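Local coordinates for unsaturated glucuronyl hydrolase (Streptococcus agalactiae, PDB 2ZZR), which hydrolyses unsaturated chondroitin, hyaluronan and heparin disaccharides, releasing the 4,5-unsaturated uronic acid from each, at residues Tyr382-Ile387 / Lys391-Tyr396; Asn200-Ser205 / Arg260-Tyr265; Thr66-Gly71 / Gly361-His366. One frame throughout, in Å; residues are numbered along the deposited sequence.

Contact 1. Residues Tyr382-Ile387 / Lys391-Tyr396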
loop_
_atom_site.group_PDB
_atom_site.type_symbol
_atom_site.label_atom_id
_atom_site.label_comp_id
_atom_site.label_asym_id
_atom_site.label_seq_id
_atom_site.Cartn_x
_atom_site.Cartn_y
_atom_site.Cartn_z
ATOM N N TYR A 382 -8.891 -0.522 0.480
ATOM C CA TYR A 382 -10.186 -0.677 1.133
ATOM C C TYR A 382 -10.842 -1.990 0.686
ATOM O O TYR A 382 -11.236 -2.813 1.518
ATOM C CB TYR A 382 -11.082 0.532 0.829
ATOM C CG TYR A 382 -12.530 0.369 1.234
ATOM C CD1 TYR A 382 -12.891 0.233 2.576
ATOM C CD2 TYR A 382 -13.542 0.370 0.270
ATOM C CE1 TYR A 382 -14.226 0.088 2.948
ATOM C CE2 TYR A 382 -14.883 0.233 0.633
ATOM C CZ TYR A 382 -15.212 0.088 1.970
ATOM O OH TYR A 382 -16.531 -0.045 2.346
ATOM N N LEU A 383 -10.936 -2.195 -0.625
ATOM C CA LEU A 383 -11.496 -3.440 -1.149
ATOM C C LEU A 383 -10.639 -4.665 -0.780
ATOM O O LEU A 383 -11.177 -5.727 -0.474
ATOM C CB LEU A 383 -11.730 -3.352 -2.658
ATOM C CG LEU A 383 -12.463 -4.513 -3.335
ATOM C CD1 LEU A 383 -13.817 -4.771 -2.673
ATOM C CD2 LEU A 383 -12.625 -4.220 -4.823
ATOM N N GLU A 384 -9.314 -4.517 -0.781
ATOM C CA GLU A 384 -8.447 -5.614 -0.343
ATOM C C GLU A 384 -8.726 -5.982 1.117
ATOM O O GLU A 384 -8.753 -7.170 1.464
ATOM C CB GLU A 384 -6.961 -5.296 -0.553
ATOM C CG GLU A 384 -6.095 -6.540 -0.421
ATOM C CD GLU A 384 -4.632 -6.222 -0.212
ATOM O OE1 GLU A 384 -3.942 -5.964 -1.213
ATOM O OE2 GLU A 384 -4.179 -6.258 0.952
ATOM N N ALA A 385 -8.941 -4.974 1.964
ATOM C CA ALA A 385 -9.276 -5.213 3.369
ATOM C C ALA A 385 -10.585 -5.983 3.482
ATOM O O ALA A 385 -10.688 -6.943 4.252
ATOM C CB ALA A 385 -9.368 -3.901 4.143
ATOM N N LEU A 386 -11.580 -5.562 2.702
ATOM C CA LEU A 386 -12.877 -6.231 2.703
ATOM C C LEU A 386 -12.740 -7.701 2.311
ATOM O O LEU A 386 -13.266 -8.593 3.011
ATOM C CB LEU A 386 -13.851 -5.505 1.776
ATOM C CG LEU A 386 -14.306 -4.123 2.258
ATOM C CD1 LEU A 386 -15.208 -3.483 1.185
ATOM C CD2 LEU A 386 -15.022 -4.201 3.605
ATOM N N ILE A 387 -12.021 -7.947 1.214
ATOM C CA ILE A 387 -11.788 -9.303 0.703
ATOM C C ILE A 387 -10.946 -10.138 1.685
ATOM O O ILE A 387 -11.237 -11.319 1.907
ATOM C CB ILE A 387 -11.167 -9.287 -0.733
ATOM C CG1 ILE A 387 -12.158 -8.702 -1.760
ATOM C CG2 ILE A 387 -10.666 -10.684 -1.171
ATOM C CD1 ILE A 387 -13.470 -9.495 -1.955
ATOM N N LYS A 391 -12.746 -13.705 2.975
ATOM C CA LYS A 391 -12.306 -15.014 2.522
ATOM C C LYS A 391 -10.889 -15.272 2.996
ATOM O O LYS A 391 -10.281 -14.411 3.631
ATOM C CB LYS A 391 -12.394 -15.113 0.994
ATOM C CG LYS A 391 -11.442 -14.204 0.229
ATOM C CD LYS A 391 -11.602 -14.347 -1.280
ATOM C CE LYS A 391 -10.971 -15.644 -1.786
ATOM N NZ LYS A 391 -11.033 -15.745 -3.269
ATOM N N ASP A 392 -10.382 -16.463 2.711
ATOM C CA ASP A 392 -8.964 -16.731 2.892
ATOM C C ASP A 392 -8.293 -16.273 1.608
ATOM O O ASP A 392 -8.201 -17.022 0.638
ATOM C CB ASP A 392 -8.716 -18.222 3.156
ATOM C CG ASP A 392 -7.232 -18.565 3.246
ATOM O OD1 ASP A 392 -6.878 -19.733 2.997
ATOM O OD2 ASP A 392 -6.411 -17.665 3.553
ATOM N N TRP A 393 -7.853 -15.017 1.599
ATOM C CA TRP A 393 -7.380 -14.404 0.359
ATOM C C TRP A 393 -5.913 -14.722 0.062
ATOM O O TRP A 393 -5.040 -14.516 0.905
ATOM C CB TRP A 393 -7.626 -12.888 0.374
ATOM C CG TRP A 393 -7.137 -12.210 -0.878
ATOM C CD1 TRP A 393 -7.563 -12.438 -2.155
ATOM C CD2 TRP A 393 -6.125 -11.193 -0.967
ATOM N NE1 TRP A 393 -6.874 -11.630 -3.039
ATOM C CE2 TRP A 393 -5.991 -10.855 -2.336
ATOM C CE3 TRP A 393 -5.324 -10.533 -0.023
ATOM C CZ2 TRP A 393 -5.081 -9.886 -2.790
ATOM C CZ3 TRP A 393 -4.416 -9.571 -0.476
ATOM C CH2 TRP A 393 -4.309 -9.254 -1.847
ATOM N N GLU A 394 -5.660 -15.248 -1.135
ATOM C CA GLU A 394 -4.307 -15.467 -1.619
ATOM C C GLU A 394 -3.708 -14.141 -2.100
ATOM O O GLU A 394 -4.175 -13.564 -3.086
ATOM C CB GLU A 394 -4.295 -16.492 -2.762
ATOM C CG GLU A 394 -2.893 -16.900 -3.194
ATOM C CD GLU A 394 -2.870 -17.860 -4.382
ATOM O OE1 GLU A 394 -1.760 -18.289 -4.764
ATOM O OE2 GLU A 394 -3.952 -18.198 -4.924
ATOM N N LEU A 395 -2.664 -13.674 -1.413
ATOM C CA LEU A 395 -2.084 -12.355 -1.713
ATOM C C LEU A 395 -1.560 -12.229 -3.129
ATOM O O LEU A 395 -0.845 -13.112 -3.613
ATOM C CB LEU A 395 -0.945 -12.032 -0.738
ATOM C CG LEU A 395 -1.317 -11.329 0.566
ATOM C CD1 LEU A 395 -2.309 -12.140 1.386
ATOM C CD2 LEU A 395 -0.056 -11.062 1.379
ATOM N N TYR A 396 -1.892 -11.117 -3.782
ATOM C CA TYR A 396 -1.221 -10.751 -5.036
ATOM C C TYR A 396 0.242 -10.451 -4.738
ATOM O O TYR A 396 1.135 -10.868 -5.485
ATOM C CB TYR A 396 -1.889 -9.536 -5.694
ATOM C CG TYR A 396 -3.383 -9.700 -5.945
ATOM C CD1 TYR A 396 -3.944 -10.970 -6.139
ATOM C CD2 TYR A 396 -4.226 -8.590 -6.012
ATOM C CE1 TYR A 396 -5.310 -11.121 -6.377
ATOM C CE2 TYR A 396 -5.597 -8.731 -6.259
ATOM C CZ TYR A 396 -6.128 -10.004 -6.436
ATOM O OH TYR A 396 -7.478 -10.157 -6.662
#
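The indole of W393 carries this contact: E384 and I387 approach it obliquely from helix 376-390, the CA of L395 lies over one of its faces, toward the rim, and Y396 CD2 sits in plane at its edge. In turn W393 CZ2 stands 3.4 Å above the centre of the Y396 ring. The helix is the last in this alpha-barrel enzyme of glycoside hydrolase family 88, and the C-terminal tail folds back along it. Reaching out on an extended chain (chi2 -163°), E384 crosses the indole at about a right angle, its carboxylate plane turned 32° from the ring plane. E384 CD comes within 3.4 Å of W393 CZ3, and E384 CG rests 3.5 Å from W393 CH2, so the acid touches the six-membered ring with both its aliphatic stem and its flat end. The carboxylate is buried but well supplied: OE1 bonds to Y380 and W397, while OE2 pairs with R388. At the other end of the indole, I387 CG2 lies 3.7 Å from W393 CD1. The same I387 CG2 is also 3.8 Å from K391 CD, the two chains lying side by side. E82 of helix 70-84 gathers the polar groups of the tail, taking W393 NE1 and Y396 OH on one oxygen and a salt bridge from K391 NZ on the other. K391 is the first residue after helix 376-390 to leave helical geometry, yet its N still donates to I387 O at 3.0 Å, with an N-H...O angle of 154°.

Contact 2. Residues Asn200-Ser205 / Arg260-Tyr265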
loop_
_atom_site.group_PDB
_atom_site.type_symbol
_atom_site.label_atom_id
_atom_site.label_comp_id
_atom_site.label_asym_id
_atom_site.label_seq_id
_atom_site.Cartn_x
_atom_site.Cartn_y
_atom_site.Cartn_z
ATOM N N ASN A 200 18.230 -6.563 1.095
ATOM C CA ASN A 200 19.106 -5.407 1.325
ATOM C C ASN A 200 18.303 -4.130 1.404
ATOM O O ASN A 200 18.517 -3.309 2.305
ATOM C CB ASN A 200 20.165 -5.274 0.229
ATOM C CG ASN A 200 21.249 -6.328 0.328
ATOM O OD1 ASN A 200 21.297 -7.096 1.288
ATOM N ND2 ASN A 200 22.126 -6.373 -0.672
ATOM N N HIS A 201 17.376 -3.971 0.461
ATOM C CA HIS A 201 16.505 -2.797 0.452
ATOM C C HIS A 201 15.660 -2.729 1.708
ATOM O O HIS A 201 15.477 -1.654 2.277
ATOM C CB HIS A 201 15.593 -2.747 -0.773
ATOM C CG HIS A 201 14.710 -1.542 -0.782
ATOM N ND1 HIS A 201 15.075 -0.365 -1.398
ATOM C CD2 HIS A 201 13.517 -1.304 -0.187
ATOM C CE1 HIS A 201 14.129 0.538 -1.212
ATOM N NE2 HIS A 201 13.174 -0.006 -0.477
ATOM N N PHE A 202 15.140 -3.875 2.146
ATOM C CA PHE A 202 14.363 -3.879 3.365
ATOM C C PHE A 202 15.159 -3.324 4.550
ATOM O O PHE A 202 14.688 -2.438 5.253
ATOM C CB PHE A 202 13.786 -5.258 3.740
ATOM C CG PHE A 202 13.007 -5.198 5.014
ATOM C CD1 PHE A 202 11.670 -4.800 5.004
ATOM C CD2 PHE A 202 13.640 -5.403 6.240
ATOM C CE1 PHE A 202 10.956 -4.666 6.194
ATOM C CE2 PHE A 202 12.943 -5.273 7.428
ATOM C CZ PHE A 202 11.591 -4.897 7.411
ATOM N N TYR A 203 16.363 -3.848 4.767
ATOM C CA TYR A 203 17.163 -3.414 5.917
ATOM C C TYR A 203 17.633 -1.970 5.810
ATOM O O TYR A 203 17.678 -1.271 6.808
ATOM C CB TYR A 203 18.330 -4.368 6.184
ATOM C CG TYR A 203 17.875 -5.684 6.775
ATOM C CD1 TYR A 203 18.030 -6.877 6.073
ATOM C CD2 TYR A 203 17.261 -5.731 8.032
ATOM C CE1 TYR A 203 17.607 -8.089 6.614
ATOM C CE2 TYR A 203 16.830 -6.941 8.584
ATOM C CZ TYR A 203 17.009 -8.113 7.866
ATOM O OH TYR A 203 16.590 -9.320 8.396
ATOM N N ALA A 204 17.961 -1.529 4.598
ATOM C CA ALA A 204 18.303 -0.119 4.369
ATOM C C ALA A 204 17.132 0.778 4.776
ATOM O O ALA A 204 17.320 1.838 5.390
ATOM C CB ALA A 204 18.688 0.106 2.915
ATOM N N SER A 205 15.919 0.332 4.462
ATOM C CA SER A 205 14.722 1.056 4.856
ATOM C C SER A 205 14.524 1.012 6.374
ATOM O O SER A 205 14.405 2.057 7.028
ATOM C CB SER A 205 13.501 0.482 4.138
ATOM O OG SER A 205 13.624 0.608 2.731
ATOM N N ARG A 260 6.843 -12.156 5.625
ATOM C CA ARG A 260 6.453 -13.439 5.013
ATOM C C ARG A 260 7.660 -14.136 4.409
ATOM O O ARG A 260 7.804 -15.353 4.506
ATOM C CB ARG A 260 5.469 -13.237 3.867
ATOM C CG ARG A 260 4.143 -12.615 4.210
ATOM C CD ARG A 260 3.348 -12.425 2.916
ATOM N NE ARG A 260 4.042 -11.530 1.981
ATOM C CZ ARG A 260 3.864 -11.516 0.661
ATOM N NH1 ARG A 260 3.008 -12.357 0.084
ATOM N NH2 ARG A 260 4.548 -10.661 -0.089
ATOM N N LYS A 261 8.513 -13.341 3.772
ATOM C CA LYS A 261 9.579 -13.847 2.926
ATOM C C LYS A 261 10.934 -13.883 3.625
ATOM O O LYS A 261 11.904 -14.450 3.098
ATOM C CB LYS A 261 9.662 -12.997 1.656
ATOM C CG LYS A 261 8.329 -12.816 0.937
ATOM C CD LYS A 261 7.727 -14.157 0.519
ATOM C CE LYS A 261 6.380 -13.976 -0.168
ATOM N NZ LYS A 261 5.814 -15.320 -0.532
ATOM N N MET A 262 11.003 -13.282 4.805
ATOM C CA MET A 262 12.277 -13.120 5.504
ATOM C C MET A 262 12.273 -13.776 6.872
ATOM O O MET A 262 13.308 -14.279 7.330
ATOM C CB MET A 262 12.634 -11.633 5.620
ATOM C CG MET A 262 12.899 -10.986 4.280
ATOM S SD MET A 262 13.073 -9.198 4.358
ATOM C CE MET A 262 14.542 -9.044 5.371
ATOM N N LYS A 263 11.107 -13.760 7.517
ATOM C CA LYS A 263 10.900 -14.402 8.821
ATOM C C LYS A 263 11.930 -13.981 9.866
ATOM O O LYS A 263 12.469 -14.805 10.620
ATOM C CB LYS A 263 10.827 -15.928 8.667
ATOM C CG LYS A 263 9.585 -16.402 7.897
ATOM C CD LYS A 263 8.314 -15.899 8.587
ATOM C CE LYS A 263 7.042 -16.416 7.931
ATOM N NZ LYS A 263 6.474 -17.555 8.722
ATOM N N ASP A 264 12.195 -12.681 9.904
ATOM C CA ASP A 264 13.070 -12.098 10.913
ATOM C C ASP A 264 12.176 -11.501 11.987
ATOM O O ASP A 264 11.409 -10.585 11.709
ATOM C CB ASP A 264 13.959 -11.032 10.249
ATOM C CG ASP A 264 14.848 -10.282 11.234
ATOM O OD1 ASP A 264 14.844 -10.585 12.448
ATOM O OD2 ASP A 264 15.558 -9.367 10.767
ATOM N N TYR A 265 12.259 -12.030 13.207
ATOM C CA TYR A 265 11.416 -11.540 14.301
ATOM C C TYR A 265 11.598 -10.042 14.597
ATOM O O TYR A 265 10.685 -9.397 15.115
ATOM C CB TYR A 265 11.599 -12.374 15.581
ATOM C CG TYR A 265 10.624 -11.982 16.663
ATOM C CD1 TYR A 265 11.016 -11.142 17.712
ATOM C CD2 TYR A 265 9.295 -12.417 16.622
ATOM C CE1 TYR A 265 10.121 -10.763 18.694
ATOM C CE2 TYR A 265 8.386 -12.039 17.602
ATOM C CZ TYR A 265 8.806 -11.210 18.634
ATOM O OH TYR A 265 7.912 -10.829 19.599
#
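The hydroxyl of Y203 donates a short hydrogen bond to D264, with OH 2.6 Å from OD2. The acceptor oxygen is met on its anti side, 25° out of the carboxylate plane, and lies near the plane of the tyrosine ring at its edge. Beside this bond M262 reaches the helix with its terminal methyl: CE is 3.4 Å from Y203 CE1 and 3.9 Å from F202 CD2, touching both rings obliquely. The bend at the end of the methionine (chi3 64°) lets CE reach Y203 while the sulfur stays by its neighbour, SD lying 4.6 Å from the F202 ring centroid and 33° off its normal. F202 CD2 also lies over one face of Y203, near its rim, so the two rings and the thioether pack as a group. Further out, Q267 of helix 265-280 touches both F202 and M262. K263, with positive phi, is the first residue past helix 245-262 to leave helical geometry. D264 follows it; its other oxygen, OD1, accepts from Q266 N while its own N donates to Q267 OE1. The arrangement combines a Met-aromatic contact with an aspartate N-cap, joining helix 192-209 to the turn between two successive helices of the alpha barrel.

Contact 3. Residues Thr66-Gly71 / Gly361-His366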
loop_
_atom_site.group_PDB
_atom_site.type_symbol
_atom_site.label_atom_id
_atom_site.label_comp_id
_atom_site.label_asym_id
_atom_site.label_seq_id
_atom_site.Cartn_x
_atom_site.Cartn_y
_atom_site.Cartn_z
ATOM N N THR A 66 0.159 5.348 -17.974
ATOM C CA THR A 66 1.454 6.024 -17.838
ATOM C C THR A 66 1.717 6.583 -16.434
ATOM O O THR A 66 2.714 7.270 -16.221
ATOM C CB THR A 66 1.597 7.186 -18.856
ATOM O OG1 THR A 66 0.564 8.145 -18.623
ATOM C CG2 THR A 66 1.520 6.677 -20.300
ATOM N N GLU A 67 0.837 6.294 -15.480
ATOM C CA GLU A 67 1.040 6.745 -14.099
ATOM C C GLU A 67 1.622 5.641 -13.209
ATOM O O GLU A 67 1.954 4.564 -13.698
ATOM C CB GLU A 67 -0.258 7.306 -13.503
ATOM C CG GLU A 67 -0.358 8.845 -13.527
ATOM C CD GLU A 67 0.565 9.536 -12.538
ATOM O OE1 GLU A 67 1.419 8.861 -11.928
ATOM O OE2 GLU A 67 0.438 10.773 -12.381
ATOM N N TRP A 68 1.769 5.923 -11.914
ATOM C CA TRP A 68 2.233 4.915 -10.953
ATOM C C TRP A 68 1.064 4.137 -10.350
ATOM O O TRP A 68 1.274 3.181 -9.598
ATOM C CB TRP A 68 3.073 5.554 -9.828
ATOM C CG TRP A 68 2.311 6.421 -8.847
ATOM C CD1 TRP A 68 2.009 7.749 -8.988
ATOM C CD2 TRP A 68 1.777 6.025 -7.573
ATOM N NE1 TRP A 68 1.320 8.200 -7.890
ATOM C CE2 TRP A 68 1.162 7.165 -7.005
ATOM C CE3 TRP A 68 1.755 4.814 -6.861
ATOM C CZ2 TRP A 68 0.520 7.133 -5.756
ATOM C CZ3 TRP A 68 1.123 4.781 -5.612
ATOM C CH2 TRP A 68 0.515 5.938 -5.073
ATOM N N THR A 69 -0.150 4.544 -10.715
ATOM C CA THR A 69 -1.377 4.142 -10.022
ATOM C C THR A 69 -2.288 3.208 -10.830
ATOM O O THR A 69 -3.304 2.737 -10.309
ATOM C CB THR A 69 -2.216 5.377 -9.665
ATOM O OG1 THR A 69 -2.330 6.229 -10.817
ATOM C CG2 THR A 69 -1.581 6.157 -8.525
ATOM N N ASN A 70 -1.941 2.959 -12.091
ATOM C CA ASN A 70 -2.839 2.206 -12.989
ATOM C C ASN A 70 -3.181 0.796 -12.507
ATOM O O ASN A 70 -4.305 0.329 -12.709
ATOM C CB ASN A 70 -2.271 2.130 -14.399
ATOM C CG ASN A 70 -2.089 3.494 -15.014
ATOM O OD1 ASN A 70 -2.962 3.989 -15.737
ATOM N ND2 ASN A 70 -0.965 4.121 -14.713
ATOM N N GLY A 71 -2.213 0.144 -11.871
ATOM C CA GLY A 71 -2.376 -1.224 -11.355
ATOM C C GLY A 71 -3.443 -1.372 -10.286
ATOM O O GLY A 71 -4.022 -2.454 -10.142
ATOM N N GLY A 361 -9.648 10.955 1.036
ATOM C CA GLY A 361 -8.206 10.715 1.038
ATOM C C GLY A 361 -7.466 12.016 0.783
ATOM O O GLY A 361 -8.085 13.032 0.444
ATOM N N VAL A 362 -6.150 11.991 0.977
ATOM C CA VAL A 362 -5.274 13.097 0.590
ATOM C C VAL A 362 -4.066 12.525 -0.136
ATOM O O VAL A 362 -3.310 11.727 0.422
ATOM C CB VAL A 362 -4.826 13.968 1.794
ATOM C CG1 VAL A 362 -3.786 15.012 1.358
ATOM C CG2 VAL A 362 -6.022 14.671 2.423
ATOM N N TYR A 363 -3.912 12.924 -1.394
ATOM C CA TYR A 363 -2.809 12.471 -2.226
ATOM C C TYR A 363 -1.521 13.227 -1.877
ATOM O O TYR A 363 -0.583 12.639 -1.338
ATOM C CB TYR A 363 -3.196 12.604 -3.703
ATOM C CG TYR A 363 -2.169 12.184 -4.738
ATOM C CD1 TYR A 363 -1.038 11.432 -4.402
ATOM C CD2 TYR A 363 -2.355 12.518 -6.079
ATOM C CE1 TYR A 363 -0.116 11.045 -5.376
ATOM C CE2 TYR A 363 -1.447 12.138 -7.049
ATOM C CZ TYR A 363 -0.335 11.403 -6.697
ATOM O OH TYR A 363 0.562 11.025 -7.670
ATOM N N SER A 364 -1.489 14.529 -2.165
ATOM C CA SER A 364 -0.328 15.359 -1.848
ATOM C C SER A 364 -0.802 16.745 -1.420
ATOM O O SER A 364 -1.174 17.571 -2.255
ATOM C CB SER A 364 0.621 15.443 -3.048
ATOM O OG SER A 364 1.837 16.082 -2.686
ATOM N N TRP A 365 -0.810 16.984 -0.112
ATOM C CA TRP A 365 -1.411 18.194 0.454
ATOM C C TRP A 365 -0.741 19.488 -0.022
ATOM O O TRP A 365 -1.423 20.425 -0.442
ATOM C CB TRP A 365 -1.399 18.117 1.977
ATOM C CG TRP A 365 -2.212 19.171 2.669
ATOM C CD1 TRP A 365 -3.564 19.164 2.867
ATOM C CD2 TRP A 365 -1.723 20.375 3.271
ATOM N NE1 TRP A 365 -3.947 20.290 3.552
ATOM C CE2 TRP A 365 -2.838 21.049 3.816
ATOM C CE3 TRP A 365 -0.450 20.946 3.410
ATOM C CZ2 TRP A 365 -2.722 22.277 4.482
ATOM C CZ3 TRP A 365 -0.335 22.168 4.074
ATOM C CH2 TRP A 365 -1.467 22.815 4.603
ATOM N N HIS A 366 0.587 19.530 0.037
ATOM C CA HIS A 366 1.328 20.742 -0.316
ATOM C C HIS A 366 1.245 21.082 -1.805
ATOM O O HIS A 366 1.259 22.257 -2.184
ATOM C CB HIS A 366 2.783 20.641 0.146
ATOM C CG HIS A 366 2.970 20.932 1.603
ATOM N ND1 HIS A 366 3.383 19.977 2.508
ATOM C CD2 HIS A 366 2.794 22.072 2.313
ATOM C CE1 HIS A 366 3.460 20.519 3.710
ATOM N NE2 HIS A 366 3.106 21.788 3.620
HETATM O O HOH W 1 0.228 12.194 -9.966
#
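The W68 and Y363 side chains point in opposing senses and pass alongside one another, meeting where the indole nitrogen reaches the phenol oxygen. W68 NE1 donates to Y363 OH at 2.9 Å, almost straight at 171°, and the oxygen lies only 3° out of the indole plane. The approach to the tyrosine is different: NE1 comes to its ring obliquely. Y363 CE1 also lies in plane at the indole edge, 4.0 Å from W68 CZ2, an apolar touch beside the polar one. With chi1 at 70° the indole of W68 is held over its own backbone, and T69 CG2 covers the centre of one of its faces, 3.3 Å above the plane. This pair spans part of the active-site region of the family 88 barrel, joining the loop before helix 70-84 to the turn after strand 361-362. W68 lies about 4 Å, side chain to side chain, from D114, the probable nucleophile, and the next residue after Y363 is S364, a probable substrate ligand. W377 meets both aromatic groups, its ring edge-to-face with that of Y363. R246, another probable substrate ligand, bonds to the backbone oxygens of V362 and Y363. A water in the plane of the tyrosine ring extends the polar link, 2.6 Å from Y363 OH, and donates to E67 OE2 at 2.8 Å. The other oxygen of that carboxylate turns back to the chain: E67 OE1 accepts from the backbone N of W68 at 3.0 Å through its anti lone pair.

In the fold
Contact 1 is buried, contact 2 partly so, and contact 3 lies in the substrate-binding region with both its touching residues partly exposed. Contact 1 joins neighbours in sequence, while contact 3 closes a loop of 289 residues within which contact 2 is nested; contacts 2 and 3 lie on opposite sides of the chain's centre. Helix 376-390 relates contacts 1 and 3: it carries the first, and its W377 meets W68 and Y363 of the other. Contacts 1 and 2 touch, with L395 CD2 packed 3.6 Å from R260 NH1. Indole packing with outside polar partners marks contact 1, a methionine against two rings and a tyrosine-aspartate hydrogen bond contact 2, and a water-extended hydrogen bond contact 3.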